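Local coordinates for peroxisomal membrane protein LPX1 (Saccharomyces cerevisiae, PDB 2Y6U) that hydrolyses ester bonds in peroxisomes, with acyl esterase, lipase and phospholipase A activity, at residues W68-P73 with H228-Q233; T110-I115 with G148-A153; C154-P159 with K281-R286; H289-R294 with Y313-I318. One frame throughout, in Å; residues are numbered along the deposited sequence.

How the contacts relate
All four contacts lie within the alpha/beta-hydrolase family region. Contacts 2 and 3 share helix 146-157, their centres about 14 Å apart; they touch where Ile115 packs on Leu157 and Val283 reaches the carbonyl of Leu152. Contact 3 runs on to contact 4 through strand 286-292, where the Arg286 side chain lies against His314 and Tyr313 at the sheet edge; these centres are about 20 Å apart. Contact 1 lies about 29 Å from contact 3, centre to centre, across the centre of the chain. Along the chain contact 2 falls between the segments of contact 1, contacts 1 and 3 interlock, and contact 4 follows last, so early and late parts of the chain are tied together around the sheet.

Contact 1. Residues W68-P73 with H228-Q233; sequences WEYYLP and HSQILQ
Tyr70 and Ile231 bring their CA atoms to 6.5 Å where loop 68-73, between strands 51-58 and 84-92 of the alpha/beta-hydrolase fold, packs on the first turn of helix 229-239. Tyr70 carries most of the contact. With CG anti to the backbone N (chi1 177°), its ring reaches across to three side chains. Its CB rests on Ile231 CG1 at 3.5 Å, and Ile231 CD1 just reaches the edge of the Tyr71 ring. The Gln230 amide lies at the Tyr70 edge, NE2 3.7 Å from CE2. Tyr70 CE2 sits over one face of the His228 imidazole, toward its rim, with the two ring planes at 48°. His228 is the helix N-cap: ND1 accepts from Gln230 N at 3.1 Å, nearly in the ring plane, which fixes the imidazole in rotation. The Tyr70 hydroxyl is hydrogen-bonded to the Asp331 carboxylate. Pro330 of helix 330-347 covers Tyr70 and His228, Tyr71 packs on Val333 and Ile334 of that helix, and Trp68 and Leu72 lie against strand 84-92.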
loop_
_atom_site.group_PDB
_atom_site.type_symbol
_atom_site.label_atom_id
_atom_site.label_comp_id
_atom_site.label_asym_id
_atom_site.label_seq_id
_atom_site.Cartn_x
_atom_site.Cartn_y
_atom_site.Cartn_z
ATOM N N TRP A 68 24.230 -2.951 -8.651
ATOM C CA TRP A 68 24.503 -3.448 -7.327
ATOM C C TRP A 68 25.253 -4.762 -7.289
ATOM O O TRP A 68 25.711 -5.209 -6.207
ATOM C CB TRP A 68 23.213 -3.578 -6.545
ATOM C CG TRP A 68 22.326 -2.409 -6.567
ATOM C CD1 TRP A 68 21.133 -2.313 -7.210
ATOM C CD2 TRP A 68 22.527 -1.140 -5.898
ATOM N NE1 TRP A 68 20.553 -1.104 -6.955
ATOM C CE2 TRP A 68 21.362 -0.361 -6.148
ATOM C CE3 TRP A 68 23.527 -0.608 -5.132
ATOM C CZ2 TRP A 68 21.222 0.897 -5.688
ATOM C CZ3 TRP A 68 23.342 0.689 -4.599
ATOM C CH2 TRP A 68 22.211 1.402 -4.895
ATOM N N GLU A 69 25.483 -5.404 -8.440
ATOM C CA GLU A 69 26.218 -6.653 -8.369
ATOM C C GLU A 69 27.604 -6.584 -7.772
ATOM O O GLU A 69 27.999 -7.486 -7.011
ATOM C CB GLU A 69 26.216 -7.412 -9.727
ATOM C CG GLU A 69 24.794 -7.745 -10.119
ATOM C CD GLU A 69 24.730 -8.515 -11.532
ATOM O OE1 GLU A 69 25.765 -8.741 -12.171
ATOM O OE2 GLU A 69 23.625 -8.759 -11.985
ATOM N N TYR A 70 28.362 -5.538 -8.087
ATOM C CA TYR A 70 29.645 -5.314 -7.510
ATOM C C TYR A 70 29.577 -5.312 -5.950
ATOM O O TYR A 70 30.545 -5.601 -5.279
ATOM C CB TYR A 70 30.173 -3.958 -8.051
ATOM C CG TYR A 70 31.472 -3.563 -7.479
ATOM C CD1 TYR A 70 31.552 -2.808 -6.317
ATOM C CD2 TYR A 70 32.656 -3.936 -8.107
ATOM C CE1 TYR A 70 32.769 -2.432 -5.783
ATOM C CE2 TYR A 70 33.946 -3.534 -7.609
ATOM C CZ TYR A 70 33.997 -2.781 -6.432
ATOM O OH TYR A 70 35.221 -2.495 -5.947
ATOM N N TYR A 71 28.444 -4.880 -5.403
ATOM C CA TYR A 71 28.312 -4.790 -3.955
ATOM C C TYR A 71 28.223 -6.139 -3.247
ATOM O O TYR A 71 28.646 -6.282 -2.065
ATOM C CB TYR A 71 27.039 -4.029 -3.590
ATOM C CG TYR A 71 27.101 -2.511 -3.828
ATOM C CD1 TYR A 71 27.449 -1.971 -5.080
ATOM C CD2 TYR A 71 26.738 -1.612 -2.802
ATOM C CE1 TYR A 71 27.500 -0.543 -5.305
ATOM C CE2 TYR A 71 26.739 -0.246 -3.031
ATOM C CZ TYR A 71 27.138 0.291 -4.257
ATOM O OH TYR A 71 27.148 1.675 -4.446
ATOM N N LEU A 72 27.661 -7.119 -3.951
ATOM C CA LEU A 72 27.325 -8.392 -3.280
ATOM C C LEU A 72 28.446 -9.075 -2.526
ATOM O O LEU A 72 28.235 -9.449 -1.409
ATOM C CB LEU A 72 26.693 -9.392 -4.289
ATOM C CG LEU A 72 25.411 -8.898 -4.895
ATOM C CD1 LEU A 72 24.989 -9.846 -6.114
ATOM C CD2 LEU A 72 24.279 -8.755 -3.797
ATOM N N PRO A 73 29.646 -9.246 -3.105
ATOM C CA PRO A 73 30.655 -9.909 -2.301
ATOM C C PRO A 73 31.271 -9.000 -1.230
ATOM O O PRO A 73 32.003 -9.485 -0.402
ATOM C CB PRO A 73 31.697 -10.383 -3.326
ATOM C CG PRO A 73 31.330 -9.709 -4.592
ATOM C CD PRO A 73 30.093 -8.996 -4.481
ATOM N N HIS A 228 33.012 3.046 -11.776
ATOM C CA HIS A 228 34.035 2.003 -11.496
ATOM C C HIS A 228 34.136 1.039 -12.680
ATOM O O HIS A 228 33.103 0.538 -13.141
ATOM C CB HIS A 228 33.609 1.234 -10.238
ATOM C CG HIS A 228 34.655 0.322 -9.695
ATOM N ND1 HIS A 228 35.027 -0.850 -10.323
ATOM C CD2 HIS A 228 35.383 0.389 -8.558
ATOM C CE1 HIS A 228 35.985 -1.428 -9.620
ATOM N NE2 HIS A 228 36.199 -0.714 -8.526
ATOM N N SER A 229 35.344 0.767 -13.156
ATOM C CA SER A 229 35.488 -0.029 -14.388
ATOM C C SER A 229 34.686 -1.374 -14.361
ATOM O O SER A 229 34.182 -1.786 -15.402
ATOM C CB SER A 229 36.970 -0.255 -14.724
ATOM O OG SER A 229 37.553 -0.852 -13.596
ATOM N N GLN A 230 34.576 -2.046 -13.201
ATOM C CA GLN A 230 33.850 -3.306 -13.150
ATOM C C GLN A 230 32.364 -3.050 -13.289
ATOM O O GLN A 230 31.680 -3.846 -13.917
ATOM C CB GLN A 230 34.121 -4.135 -11.870
ATOM C CG GLN A 230 35.582 -4.453 -11.660
ATOM C CD GLN A 230 35.918 -5.335 -10.411
ATOM O OE1 GLN A 230 37.041 -5.256 -9.883
ATOM N NE2 GLN A 230 34.975 -6.165 -9.973
ATOM N N ILE A 231 31.846 -1.974 -12.692
ATOM C CA ILE A 231 30.425 -1.681 -12.794
ATOM C C ILE A 231 30.038 -1.236 -14.210
ATOM O O ILE A 231 29.057 -1.680 -14.770
ATOM C CB ILE A 231 29.979 -0.645 -11.710
ATOM C CG1 ILE A 231 30.256 -1.231 -10.304
ATOM C CG2 ILE A 231 28.514 -0.252 -11.797
ATOM C CD1 ILE A 231 29.868 -0.269 -9.115
ATOM N N LEU A 232 30.881 -0.439 -14.809
ATOM C CA LEU A 232 30.710 -0.067 -16.214
ATOM C C LEU A 232 30.682 -1.294 -17.138
ATOM O O LEU A 232 29.768 -1.433 -17.975
ATOM C CB LEU A 232 31.811 0.915 -16.595
ATOM C CG LEU A 232 31.789 1.461 -18.010
ATOM C CD1 LEU A 232 30.384 2.048 -18.293
ATOM C CD2 LEU A 232 32.966 2.511 -18.147
ATOM N N GLN A 233 31.612 -2.221 -16.936
ATOM C CA GLN A 233 31.644 -3.449 -17.718
ATOM C C GLN A 233 30.342 -4.215 -17.442
ATOM O O GLN A 233 29.756 -4.719 -18.375
ATOM C CB GLN A 233 32.849 -4.330 -17.369
ATOM C CG GLN A 233 33.029 -5.562 -18.309
ATOM C CD GLN A 233 33.267 -5.138 -19.736
ATOM O OE1 GLN A 233 34.224 -4.424 -19.997
ATOM N NE2 GLN A 233 32.428 -5.598 -20.671
#

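Contact 2. Residues T110-I115 with G148-A153; sequences TNFNWI and GFQALA
Trp114 and Phe149 form a T-shaped aromatic pair in a wholly buried helix-to-helix contact, where the N-terminal end of helix 114-125 meets helix 146-157. The second helix follows strand 137-144 through a GxSxG turn, consistent with the nucleophile elbow of alpha/beta hydrolases, and the Gln150 side chain touches that turn. The indole points an edge at the phenyl face: Trp114 CE3 stands 3.5 Å from Phe149 CG, offset toward the rim, and the planes are 87° apart. Phe149 CG, anti to its own N (chi1 -180°), directs the ring at helix 114-125, so that Ile115 CG1 comes to its edge, 3.9 Å from CE1. Phe272 meets both aromatic rings, and Leu276 of helix 273-279 packs on Phe149. Beside the aromatic pair, the extended Gln150 side chain gives NE2 to Trp114 O at 3.0 Å, a nearly straight bond of 165° that lies in the carbonyl plane on a lone pair. Asn113 is the N-cap of helix 114-125; its OD1 accepts from Asp116 N and, weakly, from Ile115 N. The chemistry is therefore mixed: the edge-to-face aromatic pair supplies apolar packing, and one directional amide bond ties Gln150 to the buried Trp114 carbonyl at the start of helix 114-125, while the equally buried NE2 has a weak second bond to Gln94.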
loop_
_atom_site.group_PDB
_atom_site.type_symbol
_atom_site.label_atom_id
_atom_site.label_comp_id
_atom_site.label_asym_id
_atom_site.label_seq_id
_atom_site.Cartn_x
_atom_site.Cartn_y
_atom_site.Cartn_z
ATOM N N THR A 110 3.151 6.243 -21.006
ATOM C CA THR A 110 3.953 7.454 -20.755
ATOM C C THR A 110 3.980 7.838 -19.260
ATOM O O THR A 110 4.822 8.627 -18.835
ATOM C CB THR A 110 3.439 8.601 -21.548
ATOM O OG1 THR A 110 2.061 8.800 -21.205
ATOM C CG2 THR A 110 3.552 8.233 -23.069
ATOM N N ASN A 111 3.147 7.219 -18.450
ATOM C CA ASN A 111 3.047 7.694 -17.072
ATOM C C ASN A 111 3.794 6.700 -16.134
ATOM O O ASN A 111 3.176 5.766 -15.679
ATOM C CB ASN A 111 1.546 7.875 -16.745
ATOM C CG ASN A 111 1.241 8.479 -15.263
ATOM O OD1 ASN A 111 2.150 8.756 -14.580
ATOM N ND2 ASN A 111 -0.039 8.772 -14.949
ATOM N N PHE A 112 5.064 6.934 -15.810
ATOM C CA PHE A 112 5.706 6.121 -14.819
ATOM C C PHE A 112 5.726 6.853 -13.460
ATOM O O PHE A 112 6.413 7.888 -13.266
ATOM C CB PHE A 112 7.116 5.742 -15.269
ATOM C CG PHE A 112 7.864 4.992 -14.255
ATOM C CD1 PHE A 112 7.399 3.779 -13.786
ATOM C CD2 PHE A 112 8.982 5.531 -13.681
ATOM C CE1 PHE A 112 8.071 3.110 -12.779
ATOM C CE2 PHE A 112 9.707 4.806 -12.759
ATOM C CZ PHE A 112 9.276 3.679 -12.282
ATOM N N ASN A 113 4.884 6.359 -12.545
ATOM C CA ASN A 113 4.624 7.033 -11.286
ATOM C C ASN A 113 5.523 6.283 -10.261
ATOM O O ASN A 113 5.395 5.051 -10.038
ATOM C CB ASN A 113 3.115 6.902 -10.958
ATOM C CG ASN A 113 2.763 7.452 -9.600
ATOM O OD1 ASN A 113 3.356 6.977 -8.590
ATOM N ND2 ASN A 113 1.778 8.344 -9.517
ATOM N N TRP A 114 6.432 6.977 -9.602
ATOM C CA TRP A 114 7.448 6.270 -8.810
ATOM C C TRP A 114 6.793 5.598 -7.602
ATOM O O TRP A 114 7.385 4.638 -7.066
ATOM C CB TRP A 114 8.526 7.231 -8.325
ATOM C CG TRP A 114 9.384 7.823 -9.369
ATOM C CD1 TRP A 114 9.311 7.616 -10.734
ATOM C CD2 TRP A 114 10.480 8.651 -9.150
ATOM N NE1 TRP A 114 10.245 8.383 -11.375
ATOM C CE2 TRP A 114 11.046 8.955 -10.439
ATOM C CE3 TRP A 114 11.064 9.214 -8.011
ATOM C CZ2 TRP A 114 12.127 9.790 -10.581
ATOM C CZ3 TRP A 114 12.180 9.949 -8.134
ATOM C CH2 TRP A 114 12.687 10.321 -9.448
ATOM N N ILE A 115 5.617 6.095 -7.171
ATOM C CA ILE A 115 4.872 5.485 -6.061
ATOM C C ILE A 115 4.316 4.100 -6.480
ATOM O O ILE A 115 4.337 3.144 -5.700
ATOM C CB ILE A 115 3.844 6.359 -5.464
ATOM C CG1 ILE A 115 4.445 7.705 -4.961
ATOM C CG2 ILE A 115 3.145 5.602 -4.237
ATOM C CD1 ILE A 115 3.445 8.738 -4.547
ATOM N N GLY A 148 15.830 5.898 -3.962
ATOM C CA GLY A 148 15.812 6.541 -2.644
ATOM C C GLY A 148 14.446 7.093 -2.368
ATOM O O GLY A 148 13.928 6.941 -1.241
ATOM N N PHE A 149 13.913 7.835 -3.334
ATOM C CA PHE A 149 12.478 8.243 -3.213
ATOM C C PHE A 149 11.642 6.990 -2.848
ATOM O O PHE A 149 10.738 7.046 -1.971
ATOM C CB PHE A 149 12.021 8.870 -4.523
ATOM C CG PHE A 149 10.596 9.335 -4.554
ATOM C CD1 PHE A 149 9.543 8.389 -4.662
ATOM C CD2 PHE A 149 10.284 10.691 -4.503
ATOM C CE1 PHE A 149 8.217 8.837 -4.725
ATOM C CE2 PHE A 149 8.980 11.140 -4.576
ATOM C CZ PHE A 149 7.924 10.215 -4.681
ATOM N N GLN A 150 11.818 5.915 -3.620
ATOM C CA GLN A 150 10.996 4.707 -3.456
ATOM C C GLN A 150 11.172 3.994 -2.143
ATOM O O GLN A 150 10.207 3.531 -1.603
ATOM C CB GLN A 150 11.169 3.774 -4.641
ATOM C CG GLN A 150 10.650 4.414 -5.927
ATOM C CD GLN A 150 10.913 3.555 -7.135
ATOM O OE1 GLN A 150 12.010 3.011 -7.285
ATOM N NE2 GLN A 150 9.952 3.474 -8.024
ATOM N N ALA A 151 12.378 4.059 -1.586
ATOM C CA ALA A 151 12.629 3.532 -0.231
ATOM C C ALA A 151 11.737 4.227 0.792
ATOM O O ALA A 151 11.146 3.596 1.631
ATOM C CB ALA A 151 14.121 3.663 0.155
ATOM N N LEU A 152 11.753 5.562 0.770
ATOM C CA LEU A 152 10.862 6.356 1.608
ATOM C C LEU A 152 9.375 6.042 1.403
ATOM O O LEU A 152 8.632 5.818 2.364
ATOM C CB LEU A 152 11.109 7.863 1.372
ATOM C CG LEU A 152 12.422 8.420 1.836
ATOM C CD1 LEU A 152 12.736 9.835 1.199
ATOM C CD2 LEU A 152 12.424 8.488 3.408
ATOM N N ALA A 153 8.966 5.933 0.135
ATOM C CA ALA A 153 7.580 5.647 -0.160
ATOM C C ALA A 153 7.163 4.261 0.298
ATOM O O ALA A 153 6.048 4.089 0.757
ATOM C CB ALA A 153 7.270 5.836 -1.683
#

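Contact 3. Residues C154-P159 with K281-R286; sequences CDVLQP and KFVRKR
Lys285 reaches back from the loop before strand 286-292 to Asp155 in the last turn of helix 146-157 and to Pro159 just after it. In the conformer described, one of two modelled, its chain bends at chi2 (-61°) and again at chi4, which folds NZ toward the helix. There NZ meets Asp155 OD1 at 2.8 Å in a salt bridge, on the syn lone pair, and gives a bond of 2.7 Å to Pro159 O, approaching from above that carbonyl plane. A further bond to Phe162 O makes three acceptors around the ammonium, two of them backbone carbonyls. The other carboxylate oxygen, Asp155 OD2, faces the loop backbone through water. Water 1 accepts from Arg284 N at 2.8 Å and lies 2.6 Å from OD2, placed to donate to it. Water 2 lies 2.8 Å from OD2 and 2.8 Å from Phe282 O, in position to donate to each, although other acceptors compete for the protons of both waters. A carboxylate held by an ammonium and hydrated this way would probably stay ionised. Beside this polar row, Val156 CG2 packs on Val283 CG2 at 3.7 Å, and Leu165 backs Val283. The Phe282 ring meets Phe275 of the second subunit edge-to-face. The arrangement belongs to the mostly parallel sheet of the alpha/beta hydrolases: a helix from the crossover between strands 137-144 and 164-168 is secured to the loop that feeds the next parallel strand.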
loop_
_atom_site.group_PDB
_atom_site.type_symbol
_atom_site.label_atom_id
_atom_site.label_comp_id
_atom_site.label_asym_id
_atom_site.label_seq_id
_atom_site.Cartn_x
_atom_site.Cartn_y
_atom_site.Cartn_z
ATOM N N CYS A 154 8.087 3.301 0.210
ATOM C CA CYS A 154 7.836 1.984 0.782
ATOM C C CYS A 154 7.468 2.061 2.224
ATOM O O CYS A 154 6.477 1.429 2.651
ATOM C CB CYS A 154 9.069 1.062 0.676
ATOM S SG CYS A 154 9.270 0.417 -1.059
ATOM N N ASP A 155 8.214 2.799 2.987
ATOM C CA ASP A 155 7.909 2.894 4.438
ATOM C C ASP A 155 6.606 3.592 4.687
ATOM O O ASP A 155 5.826 3.186 5.593
ATOM C CB ASP A 155 9.044 3.555 5.201
ATOM C CG ASP A 155 8.871 3.414 6.730
ATOM O OD1 ASP A 155 9.072 2.260 7.186
ATOM O OD2 ASP A 155 8.416 4.388 7.391
ATOM N N VAL A 156 6.273 4.626 3.872
ATOM C CA VAL A 156 5.038 5.312 4.008
ATOM C C VAL A 156 3.850 4.381 3.813
ATOM O O VAL A 156 2.859 4.403 4.567
ATOM C CB VAL A 156 4.953 6.557 3.054
ATOM C CG1 VAL A 156 3.498 7.109 3.061
ATOM C CG2 VAL A 156 6.024 7.692 3.520
ATOM N N LEU A 157 3.932 3.570 2.768
ATOM C CA LEU A 157 2.832 2.744 2.391
ATOM C C LEU A 157 2.749 1.437 3.242
ATOM O O LEU A 157 1.724 0.805 3.249
ATOM C CB LEU A 157 2.989 2.294 0.922
ATOM C CG LEU A 157 2.843 3.503 -0.053
ATOM C CD1 LEU A 157 3.155 2.993 -1.496
ATOM C CD2 LEU A 157 1.411 4.133 0.075
ATOM N N GLN A 158 3.857 1.052 3.851
ATOM C CA GLN A 158 3.941 -0.216 4.625
ATOM C C GLN A 158 5.075 -0.009 5.690
ATOM O O GLN A 158 6.209 -0.399 5.481
ATOM C CB GLN A 158 4.278 -1.317 3.676
ATOM C CG GLN A 158 4.509 -2.760 4.380
ATOM C CD GLN A 158 3.574 -3.018 5.485
ATOM O OE1 GLN A 158 3.770 -2.514 6.602
ATOM N NE2 GLN A 158 2.499 -3.792 5.208
ATOM N N PRO A 159 4.764 0.600 6.799
ATOM C CA PRO A 159 5.774 0.967 7.700
ATOM C C PRO A 159 6.245 -0.191 8.619
ATOM O O PRO A 159 7.054 0.018 9.551
ATOM C CB PRO A 159 5.063 2.082 8.540
ATOM C CG PRO A 159 3.707 1.663 8.631
ATOM C CD PRO A 159 3.476 1.156 7.225
ATOM N N LYS A 281 7.390 12.941 7.143
ATOM C CA LYS A 281 7.205 13.096 8.568
ATOM C C LYS A 281 6.739 11.787 9.291
ATOM O O LYS A 281 6.931 11.698 10.513
ATOM C CB LYS A 281 6.298 14.251 8.930
ATOM C CG LYS A 281 4.822 14.094 8.507
ATOM C CD LYS A 281 3.915 15.271 8.764
ATOM C CE LYS A 281 2.496 14.924 8.356
ATOM N NZ LYS A 281 1.596 16.079 8.398
ATOM N N PHE A 282 6.158 10.829 8.538
ATOM C CA PHE A 282 5.696 9.575 9.123
ATOM C C PHE A 282 6.765 8.504 9.130
ATOM O O PHE A 282 6.565 7.423 9.678
ATOM C CB PHE A 282 4.422 9.097 8.421
ATOM C CG PHE A 282 3.242 9.951 8.757
ATOM C CD1 PHE A 282 2.776 10.034 10.060
ATOM C CD2 PHE A 282 2.625 10.730 7.792
ATOM C CE1 PHE A 282 1.634 10.742 10.337
ATOM C CE2 PHE A 282 1.555 11.494 8.076
ATOM C CZ PHE A 282 1.040 11.544 9.352
ATOM N N VAL A 283 7.916 8.790 8.479
ATOM C CA VAL A 283 8.987 7.808 8.342
ATOM C C VAL A 283 9.847 7.912 9.627
ATOM O O VAL A 283 10.625 8.847 9.792
ATOM C CB VAL A 283 9.847 8.037 7.090
ATOM C CG1 VAL A 283 11.107 7.104 7.071
ATOM C CG2 VAL A 283 8.922 7.833 5.816
ATOM N N ARG A 284 9.627 6.974 10.521
ATOM C CA ARG A 284 10.194 7.037 11.897
ATOM C C ARG A 284 11.472 6.222 12.005
ATOM O O ARG A 284 12.205 6.338 13.004
ATOM C CB ARG A 284 9.210 6.474 12.904
ATOM C CG ARG A 284 7.966 7.213 12.984
ATOM C CD ARG A 284 7.281 6.556 14.129
ATOM N NE ARG A 284 5.857 6.735 14.114
ATOM C CZ ARG A 284 5.073 6.386 15.129
ATOM N NH1 ARG A 284 5.603 5.794 16.207
ATOM N NH2 ARG A 284 3.766 6.606 15.050
ATOM N N LYS A 285 11.797 5.483 10.969
ATOM C CA LYS A 285 12.938 4.595 10.967
ATOM C C LYS A 285 14.248 5.326 10.885
ATOM O O LYS A 285 14.352 6.355 10.253
ATOM C CB LYS A 285 12.871 3.657 9.729
ATOM C CG LYS A 285 11.595 2.912 9.575
ATOM C CD LYS A 285 11.269 1.961 10.767
ATOM C CE LYS A 285 9.864 1.361 10.655
ATOM N NZ LYS A 285 9.652 0.650 9.382
ATOM N N ARG A 286 15.283 4.732 11.450
ATOM C CA ARG A 286 16.607 5.212 11.197
ATOM C C ARG A 286 16.853 5.270 9.694
ATOM O O ARG A 286 16.674 4.275 9.002
ATOM C CB ARG A 286 17.572 4.197 11.805
ATOM C CG ARG A 286 19.018 4.532 11.499
ATOM C CD ARG A 286 19.473 5.462 12.453
ATOM N NE ARG A 286 20.937 5.698 12.577
ATOM C CZ ARG A 286 21.461 6.886 12.961
ATOM N NH1 ARG A 286 20.686 7.976 13.213
ATOM N NH2 ARG A 286 22.790 6.998 13.085
HETATM O O HOH W 1 8.233 4.572 10.014
HETATM O O HOH W 2 5.927 5.584 7.606
#

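Contact 4. Residues H289-R294 with Y313-I318; sequences HIVGAR and YHLDVI
His289 and Leu315 lie side by side on neighbouring parallel strands, their CA atoms 4.8 Å apart. From His289 CB, which rests 3.7 Å from Tyr313 CE1, the side chain runs with CG anti to the backbone N (chi1 -176°), placing the imidazole beside the neighbouring strand. CG lies 3.9 Å from Leu315 CD1, a methyl that makes a CH-pi contact over the ring face. ND1, at the ring edge, shares a hydrogen bond of 2.8 Å with Tyr313 OH, which either partner could donate; the two rings meet rim to rim. Beyond ND1, CE1 is 3.7 Å from the same hydroxyl, while Gln303 and Leu306 of helix 300-309 touch the histidine. That helix is the link of a beta-alpha-beta crossover joining strand 286-292 to 313-318, the last strand of the alpha/beta-hydrolase sheet. Backbone bonds zip the strands: His289 N to His314 O, Asp316 N to His289 O, Val291 N to Asp316 O, Ile318 N to Val291 O, and Ala293 N to Ile318 O. On the face of His289, Val291 CG1 packs on Leu315 CD1 at 3.7 Å and Val291 CG2 on Val317 CG2. On the face of Ile290, its CG2 presses tightly on Ile318 CG1 at 3.5 Å. There Asp316 OD1 accepts from His314 NE2 at 3.1 Å, the donor above the carboxylate plane, and makes a salt bridge with Arg336; OD2 is hydrogen-bonded to His340.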
loop_
_atom_site.group_PDB
_atom_site.type_symbol
_atom_site.label_atom_id
_atom_site.label_comp_id
_atom_site.label_asym_id
_atom_site.label_seq_id
_atom_site.Cartn_x
_atom_site.Cartn_y
_atom_site.Cartn_z
ATOM N N HIS A 289 21.445 9.021 4.988
ATOM C CA HIS A 289 21.385 9.768 3.773
ATOM C C HIS A 289 22.811 9.940 3.344
ATOM O O HIS A 289 23.615 10.524 4.056
ATOM C CB HIS A 289 20.718 11.084 4.096
ATOM C CG HIS A 289 20.470 11.970 2.925
ATOM N ND1 HIS A 289 20.003 13.259 3.088
ATOM C CD2 HIS A 289 20.622 11.775 1.583
ATOM C CE1 HIS A 289 19.866 13.807 1.905
ATOM N NE2 HIS A 289 20.201 12.927 0.972
ATOM N N ILE A 290 23.179 9.313 2.232
ATOM C CA ILE A 290 24.521 9.335 1.732
ATOM C C ILE A 290 24.497 10.250 0.528
ATOM O O ILE A 290 23.706 10.070 -0.417
ATOM C CB ILE A 290 25.018 7.957 1.336
ATOM C CG1 ILE A 290 24.982 7.007 2.545
ATOM C CG2 ILE A 290 26.504 8.036 0.700
ATOM C CD1 ILE A 290 25.389 5.553 2.310
ATOM N N VAL A 291 25.338 11.268 0.564
ATOM C CA VAL A 291 25.407 12.225 -0.543
ATOM C C VAL A 291 26.830 12.323 -1.029
ATOM O O VAL A 291 27.784 12.099 -0.293
ATOM C CB VAL A 291 24.847 13.610 -0.225
ATOM C CG1 VAL A 291 23.388 13.565 0.372
ATOM C CG2 VAL A 291 25.791 14.372 0.723
ATOM N N GLY A 292 26.980 12.633 -2.307
ATOM C CA GLY A 292 28.250 12.978 -2.900
ATOM C C GLY A 292 28.589 14.474 -2.623
ATOM O O GLY A 292 27.777 15.339 -2.869
ATOM N N ALA A 293 29.813 14.777 -2.133
ATOM C CA ALA A 293 30.165 16.158 -1.819
ATOM C C ALA A 293 30.131 17.025 -3.065
ATOM O O ALA A 293 29.864 18.174 -2.971
ATOM C CB ALA A 293 31.670 16.272 -1.212
ATOM N N ARG A 294 30.475 16.504 -4.230
ATOM C CA ARG A 294 30.477 17.345 -5.390
ATOM C C ARG A 294 29.121 17.337 -6.103
ATOM O O ARG A 294 29.017 17.870 -7.209
ATOM C CB ARG A 294 31.600 16.948 -6.328
ATOM C CG ARG A 294 32.931 17.497 -5.900
ATOM C CD ARG A 294 34.079 16.974 -6.748
ATOM N NE ARG A 294 34.597 17.836 -7.841
ATOM C CZ ARG A 294 34.900 19.152 -7.796
ATOM N NH1 ARG A 294 34.657 19.916 -6.736
ATOM N NH2 ARG A 294 35.403 19.744 -8.884
ATOM N N TYR A 313 17.776 10.616 11.728
ATOM C CA TYR A 313 18.452 10.930 10.474
ATOM C C TYR A 313 19.958 11.036 10.671
ATOM O O TYR A 313 20.425 11.572 11.744
ATOM C CB TYR A 313 17.949 12.293 10.045
ATOM C CG TYR A 313 18.604 12.897 8.812
ATOM C CD1 TYR A 313 18.163 12.615 7.564
ATOM C CD2 TYR A 313 19.753 13.742 8.929
ATOM C CE1 TYR A 313 18.718 13.116 6.471
ATOM C CE2 TYR A 313 20.291 14.273 7.866
ATOM C CZ TYR A 313 19.807 13.993 6.609
ATOM O OH TYR A 313 20.376 14.577 5.514
ATOM N N HIS A 314 20.725 10.502 9.704
ATOM C CA HIS A 314 22.164 10.611 9.721
ATOM C C HIS A 314 22.643 10.904 8.323
ATOM O O HIS A 314 22.307 10.157 7.398
ATOM C CB HIS A 314 22.799 9.317 10.180
ATOM C CG HIS A 314 24.311 9.315 10.073
ATOM N ND1 HIS A 314 25.152 9.575 11.143
ATOM C CD2 HIS A 314 25.128 9.152 9.003
ATOM C CE1 HIS A 314 26.410 9.479 10.748
ATOM N NE2 HIS A 314 26.428 9.281 9.444
ATOM N N LEU A 315 23.454 11.943 8.130
ATOM C CA LEU A 315 24.031 12.265 6.836
ATOM C C LEU A 315 25.476 11.735 6.784
ATOM O O LEU A 315 26.275 11.918 7.749
ATOM C CB LEU A 315 24.080 13.815 6.598
ATOM C CG LEU A 315 24.621 14.233 5.195
ATOM C CD1 LEU A 315 23.559 13.971 4.059
ATOM C CD2 LEU A 315 25.179 15.662 5.306
ATOM N N ASP A 316 25.854 11.104 5.644
ATOM C CA ASP A 316 27.261 10.822 5.341
ATOM C C ASP A 316 27.608 11.470 4.024
ATOM O O ASP A 316 26.865 11.338 3.067
ATOM C CB ASP A 316 27.556 9.364 5.055
ATOM C CG ASP A 316 27.681 8.585 6.225
ATOM O OD1 ASP A 316 28.500 8.955 7.137
ATOM O OD2 ASP A 316 26.860 7.654 6.298
ATOM N N VAL A 317 28.693 12.180 3.986
ATOM C CA VAL A 317 29.092 12.920 2.765
ATOM C C VAL A 317 30.313 12.149 2.212
ATOM O O VAL A 317 31.283 11.926 2.939
ATOM C CB VAL A 317 29.426 14.368 3.094
ATOM C CG1 VAL A 317 30.010 15.135 1.919
ATOM C CG2 VAL A 317 28.150 15.151 3.595
ATOM N N ILE A 318 30.244 11.750 0.966
ATOM C CA ILE A 318 31.306 11.039 0.335
ATOM C C ILE A 318 32.192 12.030 -0.308
ATOM O O ILE A 318 31.785 12.707 -1.250
ATOM C CB ILE A 318 30.770 9.984 -0.734
ATOM C CG1 ILE A 318 29.735 9.000 -0.183
ATOM C CG2 ILE A 318 31.985 9.199 -1.351
ATOM C CD1 ILE A 318 30.209 8.193 1.026
#